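Local atomic coordinates of type III effector HopA1 (Pseudomonas syringae pv. tomato str. DC3000, PDB entry 4RSX), a protein that serves as an effector delivered by the bacterial type III secretion system and probably acts inside host plant cells by a mechanism that is not established. Residues M43-E46 with Q47-E50; K144-P148 with A149-Q153; E49-L52 with H53-A57; P120-A123 with T124-T127; G173-L176 with K177-G181. All coordinates share one frame; numbering follows the deposited sequence.

Contact 1. Residues M43-E46 with Q47-E50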
loop_
_atom_site.group_PDB
_atom_site.type_symbol
_atom_site.label_atom_id
_atom_site.label_comp_id
_atom_site.label_asym_id
_atom_site.label_seq_id
_atom_site.Cartn_x
_atom_site.Cartn_y
_atom_site.Cartn_z
ATOM N N MET A 43 -8.489 -8.716 14.322
ATOM C CA MET A 43 -9.876 -9.148 14.367
ATOM C C MET A 43 -9.937 -10.550 14.994
ATOM O O MET A 43 -8.929 -11.262 15.065
ATOM C CB MET A 43 -10.476 -9.162 12.958
ATOM C CG MET A 43 -10.021 -10.338 12.121
ATOM S SD MET A 43 -10.613 -10.310 10.412
ATOM C CE MET A 43 -9.495 -9.092 9.696
ATOM N N SER A 44 -11.119 -10.944 15.456
ATOM C CA SER A 44 -11.279 -12.202 16.184
ATOM C C SER A 44 -11.059 -13.423 15.282
ATOM O O SER A 44 -10.949 -13.286 14.055
ATOM C CB SER A 44 -12.677 -12.260 16.800
ATOM O OG SER A 44 -13.665 -12.369 15.786
ATOM N N ASP A 45 -10.996 -14.613 15.884
ATOM C CA ASP A 45 -10.872 -15.856 15.111
ATOM C C ASP A 45 -12.005 -16.055 14.098
ATOM O O ASP A 45 -11.759 -16.408 12.938
ATOM C CB ASP A 45 -10.797 -17.077 16.040
ATOM C CG ASP A 45 -9.394 -17.340 16.552
ATOM O OD1 ASP A 45 -9.272 -17.983 17.616
ATOM O OD2 ASP A 45 -8.417 -16.907 15.900
ATOM N N GLU A 46 -13.241 -15.834 14.539
ATOM C CA GLU A 46 -14.394 -15.954 13.661
ATOM C C GLU A 46 -14.345 -14.918 12.554
ATOM O O GLU A 46 -14.739 -15.191 11.421
ATOM C CB GLU A 46 -15.693 -15.759 14.449
ATOM C CG GLU A 46 -16.192 -16.995 15.136
ATOM C CD GLU A 46 -17.367 -16.707 16.038
ATOM O OE1 GLU A 46 -17.179 -16.791 17.275
ATOM O OE2 GLU A 46 -18.462 -16.382 15.509
ATOM N N GLN A 47 -13.898 -13.713 12.897
ATOM C CA GLN A 47 -13.801 -12.649 11.907
ATOM C C GLN A 47 -12.781 -13.009 10.816
ATOM O O GLN A 47 -13.050 -12.811 9.630
ATOM C CB GLN A 47 -13.532 -11.297 12.588
ATOM C CG GLN A 47 -14.813 -10.719 13.241
ATOM C CD GLN A 47 -14.545 -9.523 14.131
ATOM O OE1 GLN A 47 -13.420 -9.321 14.621
ATOM N NE2 GLN A 47 -15.577 -8.712 14.347
ATOM N N GLN A 48 -11.650 -13.586 11.220
ATOM C CA GLN A 48 -10.642 -14.094 10.275
ATOM C C GLN A 48 -11.212 -15.161 9.342
ATOM O O GLN A 48 -11.033 -15.113 8.118
ATOM C CB GLN A 48 -9.422 -14.633 11.043
ATOM C CG GLN A 48 -8.697 -13.532 11.829
ATOM C CD GLN A 48 -7.487 -14.020 12.626
ATOM O OE1 GLN A 48 -6.713 -14.868 12.168
ATOM N NE2 GLN A 48 -7.313 -13.464 13.819
ATOM N N GLU A 49 -11.928 -16.114 9.924
ATOM C CA GLU A 49 -12.548 -17.162 9.131
ATOM C C GLU A 49 -13.577 -16.610 8.147
ATOM O O GLU A 49 -13.648 -17.059 7.007
ATOM C CB GLU A 49 -13.161 -18.231 10.048
ATOM C CG GLU A 49 -12.106 -19.005 10.859
ATOM C CD GLU A 49 -11.297 -19.984 10.000
ATOM O OE1 GLU A 49 -11.714 -20.265 8.853
ATOM O OE2 GLU A 49 -10.249 -20.478 10.470
ATOM N N GLU A 50 -14.370 -15.638 8.587
ATOM C CA GLU A 50 -15.327 -14.959 7.711
ATOM C C GLU A 50 -14.576 -14.284 6.551
ATOM O O GLU A 50 -15.042 -14.264 5.404
ATOM C CB GLU A 50 -16.142 -13.928 8.520
ATOM C CG GLU A 50 -17.177 -13.135 7.702
ATOM C CD GLU A 50 -17.705 -11.892 8.438
ATOM O OE1 GLU A 50 -17.206 -11.584 9.545
ATOM O OE2 GLU A 50 -18.616 -11.211 7.904
#
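Met-43 O lies almost in the plane of the Gln-48 side-chain amide, 3° out of it, and accepts from Gln-48 NE2 at 3.0 Å. The carboxylate of Asp-45 stands nearby, its plane turned 67° against that amide, with Asp-45 OD2 4.2 Å from Gln-48 NE2. The amide of Gln-47 works through its oxygen instead. Its OE1 accepts the backbone N-H of Ser-44 at 2.9 Å, the donor tilted moderately from the carbonyl plane.

Ser-44 returns the bond. Its OG sits between the backbone N and the carbonyl carbon (chi1 68°), where it can accept from Gln-47 N at 3.2 Å. The hydroxyl also makes a weak bond to Gln-47 OE1. The backbone spiral starts here as well, with Gln-48 N on Ser-44 O at 2.9 Å, followed by Glu-49 N on Asp-45 O and Glu-50 N on Glu-46 O.

Met-43 fills the inner side. Its CG lies 3.5 Å from Gln-48 CG, and its bent chain brings SD to 3.5 Å from Gln-47 C. Gln-48 is buried; its OE1 packs on Ala-149 and its CA on Pro-148. Glu-49 OE2 points elsewhere, into a salt bridge with Lys-93.

The N-H of N-cap Ser-44 and that of Gln-47 in the first turn each find a side-chain acceptor. The reciprocal Ser-44 and Gln-47 bonds are a capping box, with Ser-44 as the N-cap of helix 45-58.

Contact 2. Residues K144-P148 with A149-Q153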
loop_
_atom_site.group_PDB
_atom_site.type_symbol
_atom_site.label_atom_id
_atom_site.label_comp_id
_atom_site.label_asym_id
_atom_site.label_seq_id
_atom_site.Cartn_x
_atom_site.Cartn_y
_atom_site.Cartn_z
ATOM N N LYS A 144 -4.541 -5.491 -3.367
ATOM C CA LYS A 144 -4.078 -6.562 -2.491
ATOM C C LYS A 144 -4.533 -6.334 -1.059
ATOM O O LYS A 144 -4.649 -5.190 -0.596
ATOM C CB LYS A 144 -2.548 -6.767 -2.577
ATOM C CG LYS A 144 -1.744 -5.921 -1.609
ATOM C CD LYS A 144 -0.214 -6.131 -1.701
ATOM C CE LYS A 144 0.493 -5.020 -0.867
ATOM N NZ LYS A 144 2.007 -5.053 -0.898
ATOM N N VAL A 145 -4.814 -7.432 -0.368
ATOM C CA VAL A 145 -5.132 -7.368 1.052
ATOM C C VAL A 145 -4.277 -8.383 1.802
ATOM O O VAL A 145 -4.053 -9.500 1.316
ATOM C CB VAL A 145 -6.648 -7.600 1.311
ATOM C CG1 VAL A 145 -7.462 -6.434 0.750
ATOM C CG2 VAL A 145 -7.113 -8.905 0.671
ATOM N N ILE A 146 -3.769 -7.972 2.963
ATOM C CA ILE A 146 -2.995 -8.849 3.835
ATOM C C ILE A 146 -3.946 -9.855 4.505
ATOM O O ILE A 146 -5.134 -9.558 4.702
ATOM C CB ILE A 146 -2.271 -8.017 4.915
ATOM C CG1 ILE A 146 -1.245 -8.840 5.690
ATOM C CG2 ILE A 146 -3.259 -7.456 5.905
ATOM C CD1 ILE A 146 -0.162 -9.435 4.852
ATOM N N GLY A 147 -3.435 -11.043 4.828
ATOM C CA GLY A 147 -4.207 -12.026 5.571
ATOM C C GLY A 147 -4.807 -11.463 6.856
ATOM O O GLY A 147 -4.211 -10.585 7.495
ATOM N N PRO A 148 -5.983 -11.985 7.253
ATOM C CA PRO A 148 -6.791 -11.473 8.372
ATOM C C PRO A 148 -6.087 -11.457 9.724
ATOM O O PRO A 148 -6.426 -10.623 10.571
ATOM C CB PRO A 148 -7.987 -12.438 8.421
ATOM C CG PRO A 148 -7.514 -13.686 7.717
ATOM C CD PRO A 148 -6.601 -13.173 6.634
ATOM N N ALA A 149 -5.126 -12.345 9.944
ATOM C CA ALA A 149 -4.430 -12.328 11.228
ATOM C C ALA A 149 -3.555 -11.080 11.373
ATOM O O ALA A 149 -3.242 -10.669 12.486
ATOM C CB ALA A 149 -3.613 -13.597 11.423
ATOM N N CYS A 150 -3.163 -10.478 10.248
ATOM C CA CYS A 150 -2.231 -9.341 10.273
ATOM C C CYS A 150 -2.868 -8.020 9.865
ATOM O O CYS A 150 -2.219 -6.978 9.924
ATOM C CB CYS A 150 -1.030 -9.606 9.354
ATOM S SG CYS A 150 -0.013 -11.023 9.827
ATOM N N HIS A 151 -4.124 -8.055 9.434
ATOM C CA HIS A 151 -4.781 -6.824 9.015
ATOM C C HIS A 151 -4.839 -5.828 10.172
ATOM O O HIS A 151 -5.317 -6.165 11.258
ATOM C CB HIS A 151 -6.184 -7.105 8.502
ATOM C CG HIS A 151 -6.671 -6.100 7.508
ATOM N ND1 HIS A 151 -7.004 -6.435 6.213
ATOM C CD2 HIS A 151 -6.876 -4.765 7.617
ATOM C CE1 HIS A 151 -7.402 -5.351 5.569
ATOM N NE2 HIS A 151 -7.326 -4.323 6.397
ATOM N N GLY A 152 -4.335 -4.612 9.938
ATOM C CA GLY A 152 -4.302 -3.587 10.969
ATOM C C GLY A 152 -2.936 -3.441 11.618
ATOM O O GLY A 152 -2.723 -2.537 12.433
ATOM N N GLN A 153 -2.004 -4.319 11.250
ATOM C CA GLN A 153 -0.650 -4.279 11.807
ATOM C C GLN A 153 0.429 -3.910 10.791
ATOM O O GLN A 153 1.607 -3.830 11.139
ATOM C CB GLN A 153 -0.285 -5.635 12.411
ATOM C CG GLN A 153 -0.963 -5.968 13.718
ATOM C CD GLN A 153 -0.988 -7.467 13.972
ATOM O OE1 GLN A 153 -2.047 -8.043 14.212
ATOM N NE2 GLN A 153 0.178 -8.108 13.903
HETATM O O HOH W 1 -7.169 -9.117 6.102
HETATM O O HOH W 2 -6.671 -8.255 12.169
#
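Two successive tight turns carry the chain out of strand 140-146, and Gly-147 O and Cys-150 N close the first of them. Cys-150 N donates to Gly-147 O at 2.9 Å, from above the carbonyl plane. His-151 N adds a weak bond to Gly-147 O, at 3.2 Å. The second is a type II beta turn from Cys-150 to Gln-153, closed by Gln-153 N on Cys-150 O. Gly-152 takes its third position with positive phi.

Ile-146 packs back on the turn with both branches. CG1 is opposite the backbone N (chi1 -169°) and lies 3.7 Å from Cys-150 CB. CG2 reaches His-151 CA at 3.5 Å and sits oblique to the imidazole ring.

Water 1 lies in the plane of that ring at its edge. It is 2.7 Å from His-151 ND1 and also donates to Ile-146 O, tying the ring to the strand end. Water 2 lies between Pro-148 O and His-151 O, with more acceptors in reach than it has protons.

Against the rest of the fold, Pro-148 packs on Phe-51 of helix 45-58, and His-151 on Ala-123. The arrangement is a largely buried turn followed by a type II beta turn, opening the connection between the neighbouring antiparallel strands 140-146 and 158-162.

Contact 3. Residues E49-L52 with H53-A57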
loop_
_atom_site.group_PDB
_atom_site.type_symbol
_atom_site.label_atom_id
_atom_site.label_comp_id
_atom_site.label_asym_id
_atom_site.label_seq_id
_atom_site.Cartn_x
_atom_site.Cartn_y
_atom_site.Cartn_z
ATOM N N GLU A 49 -11.928 -16.114 9.924
ATOM C CA GLU A 49 -12.548 -17.162 9.131
ATOM C C GLU A 49 -13.577 -16.610 8.147
ATOM O O GLU A 49 -13.648 -17.059 7.007
ATOM C CB GLU A 49 -13.161 -18.231 10.048
ATOM C CG GLU A 49 -12.106 -19.005 10.859
ATOM C CD GLU A 49 -11.297 -19.984 10.000
ATOM O OE1 GLU A 49 -11.714 -20.265 8.853
ATOM O OE2 GLU A 49 -10.249 -20.478 10.470
ATOM N N GLU A 50 -14.370 -15.638 8.587
ATOM C CA GLU A 50 -15.327 -14.959 7.711
ATOM C C GLU A 50 -14.576 -14.284 6.551
ATOM O O GLU A 50 -15.042 -14.264 5.404
ATOM C CB GLU A 50 -16.142 -13.928 8.520
ATOM C CG GLU A 50 -17.177 -13.135 7.702
ATOM C CD GLU A 50 -17.705 -11.892 8.438
ATOM O OE1 GLU A 50 -17.206 -11.584 9.545
ATOM O OE2 GLU A 50 -18.616 -11.211 7.904
ATOM N N PHE A 51 -13.398 -13.751 6.858
ATOM C CA PHE A 51 -12.574 -13.099 5.848
ATOM C C PHE A 51 -12.163 -14.097 4.757
ATOM O O PHE A 51 -12.381 -13.860 3.566
ATOM C CB PHE A 51 -11.338 -12.467 6.503
ATOM C CG PHE A 51 -10.516 -11.649 5.558
ATOM C CD1 PHE A 51 -10.782 -10.293 5.388
ATOM C CD2 PHE A 51 -9.495 -12.230 4.821
ATOM C CE1 PHE A 51 -10.039 -9.531 4.501
ATOM C CE2 PHE A 51 -8.740 -11.467 3.931
ATOM C CZ PHE A 51 -9.016 -10.120 3.766
ATOM N N LEU A 52 -11.579 -15.223 5.163
ATOM C CA LEU A 52 -11.190 -16.256 4.198
ATOM C C LEU A 52 -12.384 -16.754 3.394
ATOM O O LEU A 52 -12.292 -16.941 2.180
ATOM C CB LEU A 52 -10.493 -17.423 4.899
ATOM C CG LEU A 52 -9.199 -17.018 5.588
ATOM C CD1 LEU A 52 -8.508 -18.224 6.159
ATOM C CD2 LEU A 52 -8.295 -16.286 4.604
ATOM N N HIS A 53 -13.518 -16.952 4.059
ATOM C CA HIS A 53 -14.694 -17.438 3.341
ATOM C C HIS A 53 -15.209 -16.428 2.320
ATOM O O HIS A 53 -15.796 -16.807 1.304
ATOM C CB HIS A 53 -15.797 -17.906 4.306
ATOM C CG HIS A 53 -15.610 -19.321 4.763
ATOM N ND1 HIS A 53 -16.101 -20.400 4.057
ATOM C CD2 HIS A 53 -14.947 -19.836 5.829
ATOM C CE1 HIS A 53 -15.763 -21.519 4.679
ATOM N NE2 HIS A 53 -15.063 -21.204 5.754
ATOM N N THR A 54 -14.969 -15.149 2.577
ATOM C CA THR A 54 -15.419 -14.101 1.668
ATOM C C THR A 54 -14.529 -14.066 0.441
ATOM O O THR A 54 -15.018 -13.898 -0.675
ATOM C CB THR A 54 -15.383 -12.736 2.352
ATOM O OG1 THR A 54 -16.278 -12.760 3.470
ATOM C CG2 THR A 54 -15.800 -11.629 1.381
ATOM N N LEU A 55 -13.222 -14.214 0.663
ATOM C CA LEU A 55 -12.264 -14.329 -0.434
ATOM C C LEU A 55 -12.728 -15.417 -1.410
ATOM O O LEU A 55 -12.846 -15.167 -2.612
ATOM C CB LEU A 55 -10.860 -14.649 0.092
ATOM C CG LEU A 55 -10.073 -13.570 0.847
ATOM C CD1 LEU A 55 -8.640 -14.030 1.141
ATOM C CD2 LEU A 55 -10.061 -12.252 0.077
ATOM N N LYS A 56 -13.034 -16.604 -0.881
ATOM C CA LYS A 56 -13.479 -17.721 -1.718
ATOM C C LYS A 56 -14.805 -17.422 -2.402
ATOM O O LYS A 56 -15.012 -17.797 -3.553
ATOM C CB LYS A 56 -13.583 -19.010 -0.901
ATOM C CG LYS A 56 -12.241 -19.535 -0.406
ATOM C CD LYS A 56 -12.395 -20.847 0.366
ATOM C CE LYS A 56 -13.038 -20.639 1.729
ATOM N NZ LYS A 56 -13.075 -21.889 2.544
ATOM N N ALA A 57 -15.698 -16.735 -1.693
ATOM C CA ALA A 57 -16.984 -16.329 -2.263
ATOM C C ALA A 57 -16.830 -15.266 -3.357
ATOM O O ALA A 57 -17.642 -15.190 -4.286
ATOM C CB ALA A 57 -17.903 -15.819 -1.171
#
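Glu-50 O is gripped twice by Thr-54. Thr-54 OG1 donates to Glu-50 O at 2.7 Å, and Thr-54 N donates to the same Glu-50 O at 3.0 Å. The two donors reach the oxygen from opposite faces of its carbonyl plane. This is a threonine hydroxyl bonded back to the preceding turn of an alpha helix, here helix 45-58. The torsion explains it: OG1 lies opposite the carbonyl carbon and beside the backbone N (chi1 -62°), facing the previous turn. Thr-54 is buried, and its hydroxyl donates here to a main-chain carbonyl. Thr-54 N also makes a weak bond to Phe-51 O.

The regular helix bonds continue on both sides. Leu-55 N meets Phe-51 O at 3.0 Å, nearly in line with the carbonyl, and Lys-56 N meets Leu-52 O. His-53 N bonds to Glu-49 O, and that oxygen also lies at the edge of the imidazole, near its plane, 3.3 Å from His-53 CD2. Lys-56 NZ stands over one face of the same ring, offset toward the rim.

The polar side gives way to an apolar one. Phe-51, Leu-52 and Leu-55 form the buried face of an amphipathic helix. Phe-51 packs on Thr-127 of helix 123-136, while Leu-52 and Leu-55 touch Tyr-97 of strand 96-101. Within the helix, Leu-55 makes its closest side-chain contacts with CD1. This methyl touches the Phe-51 ring obliquely, 3.8 Å from Phe-51 CE2, and Leu-55 CD1 lies 4.1 Å from Leu-52 CD2.

Contact 4. Residues P120-A123 with T124-T127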
loop_
_atom_site.group_PDB
_atom_site.type_symbol
_atom_site.label_atom_id
_atom_site.label_comp_id
_atom_site.label_asym_id
_atom_site.label_seq_id
_atom_site.Cartn_x
_atom_site.Cartn_y
_atom_site.Cartn_z
ATOM N N PRO A 120 -9.768 -3.561 11.711
ATOM C CA PRO A 120 -9.691 -4.947 11.223
ATOM C C PRO A 120 -11.051 -5.622 11.209
ATOM O O PRO A 120 -11.288 -6.524 10.401
ATOM C CB PRO A 120 -8.794 -5.634 12.262
ATOM C CG PRO A 120 -7.976 -4.540 12.850
ATOM C CD PRO A 120 -8.885 -3.335 12.873
ATOM N N GLN A 121 -11.939 -5.177 12.092
ATOM C CA GLN A 121 -13.317 -5.665 12.122
ATOM C C GLN A 121 -14.059 -5.315 10.834
ATOM O O GLN A 121 -15.109 -5.893 10.537
ATOM C CB GLN A 121 -14.062 -5.099 13.343
ATOM C CG GLN A 121 -13.502 -5.523 14.713
ATOM C CD GLN A 121 -12.174 -4.848 15.076
ATOM O OE1 GLN A 121 -11.812 -3.805 14.520
ATOM N NE2 GLN A 121 -11.436 -5.457 16.005
ATOM N N TYR A 122 -13.525 -4.364 10.068
ATOM C CA TYR A 122 -14.155 -3.993 8.801
ATOM C C TYR A 122 -13.391 -4.462 7.571
ATOM O O TYR A 122 -13.755 -4.111 6.455
ATOM C CB TYR A 122 -14.392 -2.483 8.746
ATOM C CG TYR A 122 -15.546 -2.076 9.614
ATOM C CD1 TYR A 122 -16.859 -2.203 9.162
ATOM C CD2 TYR A 122 -15.337 -1.611 10.898
ATOM C CE1 TYR A 122 -17.930 -1.856 9.964
ATOM C CE2 TYR A 122 -16.401 -1.251 11.705
ATOM C CZ TYR A 122 -17.690 -1.379 11.234
ATOM O OH TYR A 122 -18.747 -1.030 12.044
ATOM N N ALA A 123 -12.339 -5.254 7.764
ATOM C CA ALA A 123 -11.519 -5.697 6.628
ATOM C C ALA A 123 -12.329 -6.414 5.551
ATOM O O ALA A 123 -12.169 -6.142 4.355
ATOM C CB ALA A 123 -10.365 -6.557 7.097
ATOM N N THR A 124 -13.212 -7.314 5.975
ATOM C CA THR A 124 -14.027 -8.084 5.047
ATOM C C THR A 124 -14.903 -7.167 4.197
ATOM O O THR A 124 -14.958 -7.299 2.970
ATOM C CB THR A 124 -14.881 -9.125 5.807
ATOM O OG1 THR A 124 -14.011 -10.091 6.410
ATOM C CG2 THR A 124 -15.816 -9.846 4.874
ATOM N N GLN A 125 -15.588 -6.239 4.851
ATOM C CA GLN A 125 -16.389 -5.245 4.146
ATOM C C GLN A 125 -15.545 -4.455 3.148
ATOM O O GLN A 125 -15.970 -4.232 2.011
ATOM C CB GLN A 125 -17.048 -4.276 5.136
ATOM C CG GLN A 125 -18.306 -4.796 5.798
ATOM C CD GLN A 125 -19.182 -3.673 6.341
ATOM O OE1 GLN A 125 -19.560 -3.675 7.513
ATOM N NE2 GLN A 125 -19.522 -2.719 5.482
ATOM N N LEU A 126 -14.362 -4.013 3.572
ATOM C CA LEU A 126 -13.491 -3.261 2.666
ATOM C C LEU A 126 -13.129 -4.113 1.457
ATOM O O LEU A 126 -13.151 -3.627 0.314
ATOM C CB LEU A 126 -12.220 -2.799 3.380
ATOM C CG LEU A 126 -11.156 -2.129 2.503
ATOM C CD1 LEU A 126 -11.743 -0.918 1.815
ATOM C CD2 LEU A 126 -9.956 -1.720 3.335
ATOM N N THR A 127 -12.821 -5.389 1.707
ATOM C CA THR A 127 -12.368 -6.273 0.634
ATOM C C THR A 127 -13.464 -6.421 -0.424
ATOM O O THR A 127 -13.191 -6.385 -1.627
ATOM C CB THR A 127 -11.931 -7.645 1.181
ATOM O OG1 THR A 127 -10.785 -7.459 2.021
ATOM C CG2 THR A 127 -11.550 -8.588 0.046
HETATM O O HOH W 3 -13.138 -7.903 8.998
HETATM O O HOH W 4 -15.973 -6.742 7.745
#
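Ala-123 O receives two donors from Thr-127. Thr-127 N donates to Ala-123 O at 2.8 Å, tilted modestly from the carbonyl plane. Thr-127 OG1 donates to Ala-123 O at 3.0 Å from well above that plane, 43° out of it. The hydroxyl can do this because OG1 lies opposite its own carbonyl carbon (chi1 -65°), facing the turn before. One residue earlier, Leu-126 N bonds to Tyr-122 O at 2.9 Å.

Tyr-122 and Gln-125 also meet through their side chains. They run side by side in the same direction, with ring and amide planes 65° apart. Gln-125 OE1 comes to the ring edge, near its plane, 3.5 Å from Tyr-122 CE1. The amide nitrogen has a partner elsewhere: a weak bond joins Gln-125 NE2 to Ser-180 O of helix 166-180.

These contacts form the N-terminal end of helix 123-136, with Tyr-122 at the N-cap. A short 3-10 segment, 120-122, leads into it, and Ala-123 N bonds to Pro-120 O.

Two waters take the N-H groups of Thr-124 and Gln-125. Water 3 accepts from Thr-124 N at 3.1 Å and donates to Pro-120 O at 2.7 Å. Water 4 accepts from Gln-125 N at 3.0 Å and donates to Gln-121 O. Water thus joins Pro-120 O and Gln-121 O to the helix start.

Farther out, helix 45-58 covers one side, with Phe-51 against Thr-124. Tyr-122 leans on Pro-183 and Ala-186. Ala-123 rests on Met-43.

Contact 5. Residues G173-L176 with K177-G181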
loop_
_atom_site.group_PDB
_atom_site.type_symbol
_atom_site.label_atom_id
_atom_site.label_comp_id
_atom_site.label_asym_id
_atom_site.label_seq_id
_atom_site.Cartn_x
_atom_site.Cartn_y
_atom_site.Cartn_z
ATOM N N GLY A 173 -11.043 6.975 -4.166
ATOM C CA GLY A 173 -11.075 6.942 -2.718
ATOM C C GLY A 173 -12.432 7.376 -2.187
ATOM O O GLY A 173 -13.030 6.680 -1.356
ATOM N N GLU A 174 -12.925 8.521 -2.661
ATOM C CA GLU A 174 -14.217 9.025 -2.200
ATOM C C GLU A 174 -15.318 8.037 -2.605
ATOM O O GLU A 174 -16.240 7.765 -1.833
ATOM C CB GLU A 174 -14.478 10.474 -2.681
ATOM C CG GLU A 174 -14.815 10.630 -4.167
ATOM C CD GLU A 174 -14.596 12.059 -4.727
ATOM O OE1 GLU A 174 -13.712 12.795 -4.214
ATOM O OE2 GLU A 174 -15.303 12.430 -5.704
ATOM N N LYS A 175 -15.179 7.461 -3.795
ATOM C CA LYS A 175 -16.094 6.430 -4.262
ATOM C C LYS A 175 -16.080 5.205 -3.336
ATOM O O LYS A 175 -17.135 4.708 -2.928
ATOM C CB LYS A 175 -15.742 6.036 -5.703
ATOM C CG LYS A 175 -16.571 4.888 -6.281
ATOM C CD LYS A 175 -17.996 5.314 -6.581
ATOM C CE LYS A 175 -18.979 4.282 -6.054
ATOM N NZ LYS A 175 -20.221 4.933 -5.533
ATOM N N LEU A 176 -14.885 4.727 -3.001
ATOM C CA LEU A 176 -14.744 3.583 -2.105
ATOM C C LEU A 176 -15.446 3.845 -0.769
ATOM O O LEU A 176 -16.201 3.001 -0.281
ATOM C CB LEU A 176 -13.258 3.243 -1.904
ATOM C CG LEU A 176 -12.807 2.137 -0.948
ATOM C CD1 LEU A 176 -13.385 0.780 -1.338
ATOM C CD2 LEU A 176 -11.292 2.060 -0.946
ATOM N N LYS A 177 -15.231 5.027 -0.199
ATOM C CA LYS A 177 -15.835 5.365 1.081
ATOM C C LYS A 177 -17.360 5.407 1.022
ATOM O O LYS A 177 -18.025 4.859 1.902
ATOM C CB LYS A 177 -15.279 6.693 1.624
ATOM C CG LYS A 177 -13.960 6.551 2.387
ATOM C CD LYS A 177 -13.557 7.840 3.115
ATOM C CE LYS A 177 -12.413 7.554 4.073
ATOM N NZ LYS A 177 -11.740 8.768 4.642
ATOM N N GLN A 178 -17.917 6.047 -0.006
ATOM C CA GLN A 178 -19.373 6.190 -0.084
ATOM C C GLN A 178 -20.106 4.879 -0.408
ATOM O O GLN A 178 -21.264 4.708 -0.026
ATOM C CB GLN A 178 -19.786 7.329 -1.032
ATOM C CG GLN A 178 -19.206 7.249 -2.436
ATOM C CD GLN A 178 -19.717 8.360 -3.350
ATOM O OE1 GLN A 178 -20.920 8.452 -3.613
ATOM N NE2 GLN A 178 -18.802 9.206 -3.841
ATOM N N MET A 179 -19.418 3.949 -1.068
ATOM C CA MET A 179 -20.014 2.678 -1.485
ATOM C C MET A 179 -19.770 1.510 -0.509
ATOM O O MET A 179 -20.475 0.501 -0.569
ATOM C CB MET A 179 -19.453 2.270 -2.846
ATOM C CG MET A 179 -18.312 1.265 -2.719
ATOM S SD MET A 179 -17.132 1.293 -4.070
ATOM C CE MET A 179 -17.908 0.199 -5.264
ATOM N N SER A 180 -18.766 1.628 0.361
ATOM C CA SER A 180 -18.320 0.478 1.151
ATOM C C SER A 180 -19.294 0.113 2.269
ATOM O O SER A 180 -19.326 -1.036 2.720
ATOM C CB SER A 180 -16.932 0.723 1.746
ATOM O OG SER A 180 -16.972 1.713 2.762
ATOM N N GLY A 181 -20.077 1.090 2.724
ATOM C CA GLY A 181 -20.970 0.871 3.848
ATOM C C GLY A 181 -20.226 0.866 5.175
ATOM O O GLY A 181 -20.819 0.617 6.231
#
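Gly-173 O accepts Lys-177 N at 3.0 Å, the first of a ladder of backbone bonds in the last turns of helix 166-180. Gln-178 N follows on Glu-174 O, and Met-179 N on Lys-175 O. The fourth rung, Ser-180 N to Leu-176 O, is weak, with an N-H...O angle of 124°.

Side chains fill in around these acceptors. Gln-178 CG lies against Glu-174 O at 3.1 Å, placed there by a chi1 of 54° between the backbone N and the carbonyl carbon. Lys-175 crosses Met-179 at about a right angle, and its CE is 3.8 Å from Met-179 CB. Met-179 SD sits 3.6 Å from Lys-175 O.

Two polar ends, those of Lys-177 and Ser-180, have their main partners beyond the two segments. Lys-177 NZ bonds to Lys-200 O and Ser-199 OG, and Lys-177 makes a cation-pi contact with Phe-187. Ser-180 OG accepts from Ile-182 N, with only a weak, 3.4 Å bond from Ser-180 OG back to Lys-177 O. Gly-181 then leaves the helix with positive phi.

The weakening rung and the serine hydroxyl's turn to Ile-182 N imply that bonding passes from the helix to the chain beyond as the helix ends.

This chain is the C-terminal part of HopA1. Contacts 1 to 4 form one cluster, with centres 10 to 13 Å apart. Contacts 1 and 3 are successive turns of helix 45-58 and share Glu-49 and Glu-50. Met-43 joins contact 1 to contacts 2 and 4: its CE lies 3.5 Å from Pro-148 O and 3.2 Å from Pro-120 O. Thr-54 OG1 of contact 3 packs 3.3 Å from Thr-124 CG2 of contact 4. Contact 5 lies about 20 Å or more between centres from contacts 1, 2 and 3, but touches contact 4, where Leu-126 CD1 meets Leu-176 CD1 at 3.9 Å. Helix 123-136 thus bridges helix 45-58 and helix 166-180. None of the five is tied to a known active site or ligand, so they are read as structural packing.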